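PDB 5W4A: P-granule scaffold from Caenorhabditis japonica, which probably serves as a scaffold of germ (P) granules and, through its N-domain, may take part in the assembly and RNA regulation of these bodies. Local coordinates for residues 53-57 against 58-62. Numbering follows the deposited sequence.
Sequences KKPSV and DDIVQ. With EDO (1,2-ethanediol), chain T.
Ser-56 and Asp-59 grip each other reciprocally in a capping box that starts helix 57-64. Ser-56 is the N-cap: its OG, turned between its own backbone N and carbonyl carbon (chi1 65°), reaches forward to accept from Asp-59 N at 2.9 Å. Asp-59 answers in the reverse direction. Its CG lies anti to the carbonyl carbon (chi1 -67°), which swings the carboxylate back toward the N-terminal end of the helix, where OD2 of Asp-59 accepts from Ser-56 N at 2.9 Å in a nearly straight bond. That N-H arrives from above the carboxylate plane, 39° out of it, and the same OD2 is also bonded to Ser-42 OG of helix 42-47. Behind the cap, regular helical bonding sets in, with Ile-60 N donating to Ser-56 O and Val-61 N to Val-57 O at 2.8 Å. On the apolar side the Pro-55 ring crosses the Ile-60 side chain at a slant, a contact in the position of a hydrophobic staple, CB of Pro-55 standing 4.2 Å from CG1 of Ile-60; both residues also pack on Ile-178 of helix 169-179. One turn apart, Val-57 and Val-61 lie side by side and point the same way, CG1 of Val-57 being 4.0 Å from CG2 of Val-61. Away from the cap, the extended Lys-54 chain runs along an ethanediol, probably from the crystallisation liquor, with a weak hydrogen bond from NZ to its O1. With alanine at Asp-59, the Ser-56 N-H and the Ser-42 hydroxyl would probably lose this acceptor, weakening the box and its tie to helix 42-47. Chemically, the cap serves two backbone N-H groups at the helix start, and a carboxylate placed there probably gains from the positive end of the helix dipole.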
loop_
_atom_site.group_PDB
_atom_site.type_symbol
_atom_site.label_atom_id
_atom_site.label_comp_id
_atom_site.label_asym_id
_atom_site.label_seq_id
_atom_site.Cartn_x
_atom_site.Cartn_y
_atom_site.Cartn_z
ATOM N N LYS C 53 -25.210 20.892 -2.554
ATOM C CA LYS C 53 -25.442 20.843 -3.992
ATOM C C LYS C 53 -24.263 20.159 -4.676
ATOM O O LYS C 53 -23.126 20.624 -4.571
ATOM C CB LYS C 53 -25.639 22.259 -4.534
ATOM C CG LYS C 53 -25.768 22.367 -6.058
ATOM C CD LYS C 53 -25.527 23.806 -6.545
ATOM C CE LYS C 53 -24.668 23.852 -7.828
ATOM N NZ LYS C 53 -24.050 25.207 -8.081
ATOM N N LYS C 54 -24.529 19.050 -5.368
ATOM C CA LYS C 54 -23.470 18.338 -6.069
ATOM C C LYS C 54 -23.004 19.156 -7.274
ATOM O O LYS C 54 -23.825 19.706 -8.015
ATOM C CB LYS C 54 -23.945 16.960 -6.541
ATOM C CG LYS C 54 -24.480 16.058 -5.440
ATOM C CD LYS C 54 -25.174 14.831 -6.035
ATOM C CE LYS C 54 -25.714 13.887 -4.957
ATOM N NZ LYS C 54 -26.115 12.556 -5.519
ATOM N N PRO C 55 -21.702 19.260 -7.500
ATOM C CA PRO C 55 -21.225 19.947 -8.707
ATOM C C PRO C 55 -21.605 19.171 -9.960
ATOM O O PRO C 55 -21.794 17.954 -9.937
ATOM C CB PRO C 55 -19.705 19.988 -8.525
ATOM C CG PRO C 55 -19.424 18.856 -7.569
ATOM C CD PRO C 55 -20.591 18.767 -6.667
ATOM N N SER C 56 -21.695 19.899 -11.068
ATOM C CA SER C 56 -21.877 19.281 -12.372
ATOM C C SER C 56 -20.548 18.749 -12.904
ATOM O O SER C 56 -19.474 19.066 -12.390
ATOM C CB SER C 56 -22.452 20.289 -13.362
ATOM O OG SER C 56 -21.516 21.330 -13.596
ATOM N N VAL C 57 -20.635 17.911 -13.943
ATOM C CA VAL C 57 -19.445 17.507 -14.689
ATOM C C VAL C 57 -18.674 18.742 -15.140
ATOM O O VAL C 57 -17.455 18.834 -14.969
ATOM C CB VAL C 57 -19.833 16.603 -15.879
ATOM C CG1 VAL C 57 -18.690 16.447 -16.857
ATOM C CG2 VAL C 57 -20.224 15.235 -15.404
ATOM N N ASP C 58 -19.379 19.723 -15.705
ATOM C CA ASP C 58 -18.706 20.930 -16.174
ATOM C C ASP C 58 -17.984 21.647 -15.034
ATOM O O ASP C 58 -16.836 22.087 -15.197
ATOM C CB ASP C 58 -19.710 21.873 -16.848
ATOM C CG ASP C 58 -19.124 23.264 -17.108
ATOM O OD1 ASP C 58 -18.290 23.399 -18.028
ATOM O OD2 ASP C 58 -19.487 24.219 -16.383
ATOM N N ASP C 59 -18.641 21.783 -13.870
ATOM C CA ASP C 59 -18.008 22.419 -12.714
ATOM C C ASP C 59 -16.678 21.754 -12.380
ATOM O O ASP C 59 -15.696 22.424 -12.056
ATOM C CB ASP C 59 -18.903 22.331 -11.473
ATOM C CG ASP C 59 -20.183 23.159 -11.584
ATOM O OD1 ASP C 59 -20.183 24.182 -12.301
ATOM O OD2 ASP C 59 -21.170 22.784 -10.909
ATOM N N ILE C 60 -16.661 20.429 -12.412
ATOM C CA ILE C 60 -15.464 19.671 -12.090
ATOM C C ILE C 60 -14.406 19.858 -13.172
ATOM O O ILE C 60 -13.233 20.125 -12.881
ATOM C CB ILE C 60 -15.848 18.195 -11.912
ATOM C CG1 ILE C 60 -16.713 18.036 -10.662
ATOM C CG2 ILE C 60 -14.608 17.323 -11.836
ATOM C CD1 ILE C 60 -17.332 16.617 -10.539
ATOM N N VAL C 61 -14.808 19.737 -14.444
ATOM C CA VAL C 61 -13.851 19.875 -15.540
ATOM C C VAL C 61 -13.205 21.257 -15.508
ATOM O O VAL C 61 -12.011 21.407 -15.801
ATOM C CB VAL C 61 -14.546 19.588 -16.889
ATOM C CG1 VAL C 61 -13.596 19.847 -18.080
ATOM C CG2 VAL C 61 -15.044 18.149 -16.930
ATOM N N GLN C 62 -13.979 22.291 -15.141
ATOM C CA GLN C 62 -13.453 23.652 -15.116
ATOM C C GLN C 62 -12.349 23.818 -14.087
ATOM O O GLN C 62 -11.380 24.559 -14.318
ATOM C CB GLN C 62 -14.580 24.652 -14.836
ATOM C CG GLN C 62 -15.517 24.876 -16.008
ATOM C CD GLN C 62 -14.790 25.413 -17.217
ATOM O OE1 GLN C 62 -13.961 26.321 -17.103
ATOM N NE2 GLN C 62 -15.065 24.831 -18.379
HETATM C C1 EDO T . -22.465 11.483 -5.608
HETATM O O1 EDO T . -23.292 11.119 -6.721
HETATM C C2 EDO T . -22.107 12.978 -5.614
HETATM O O2 EDO T . -21.722 13.469 -6.915
#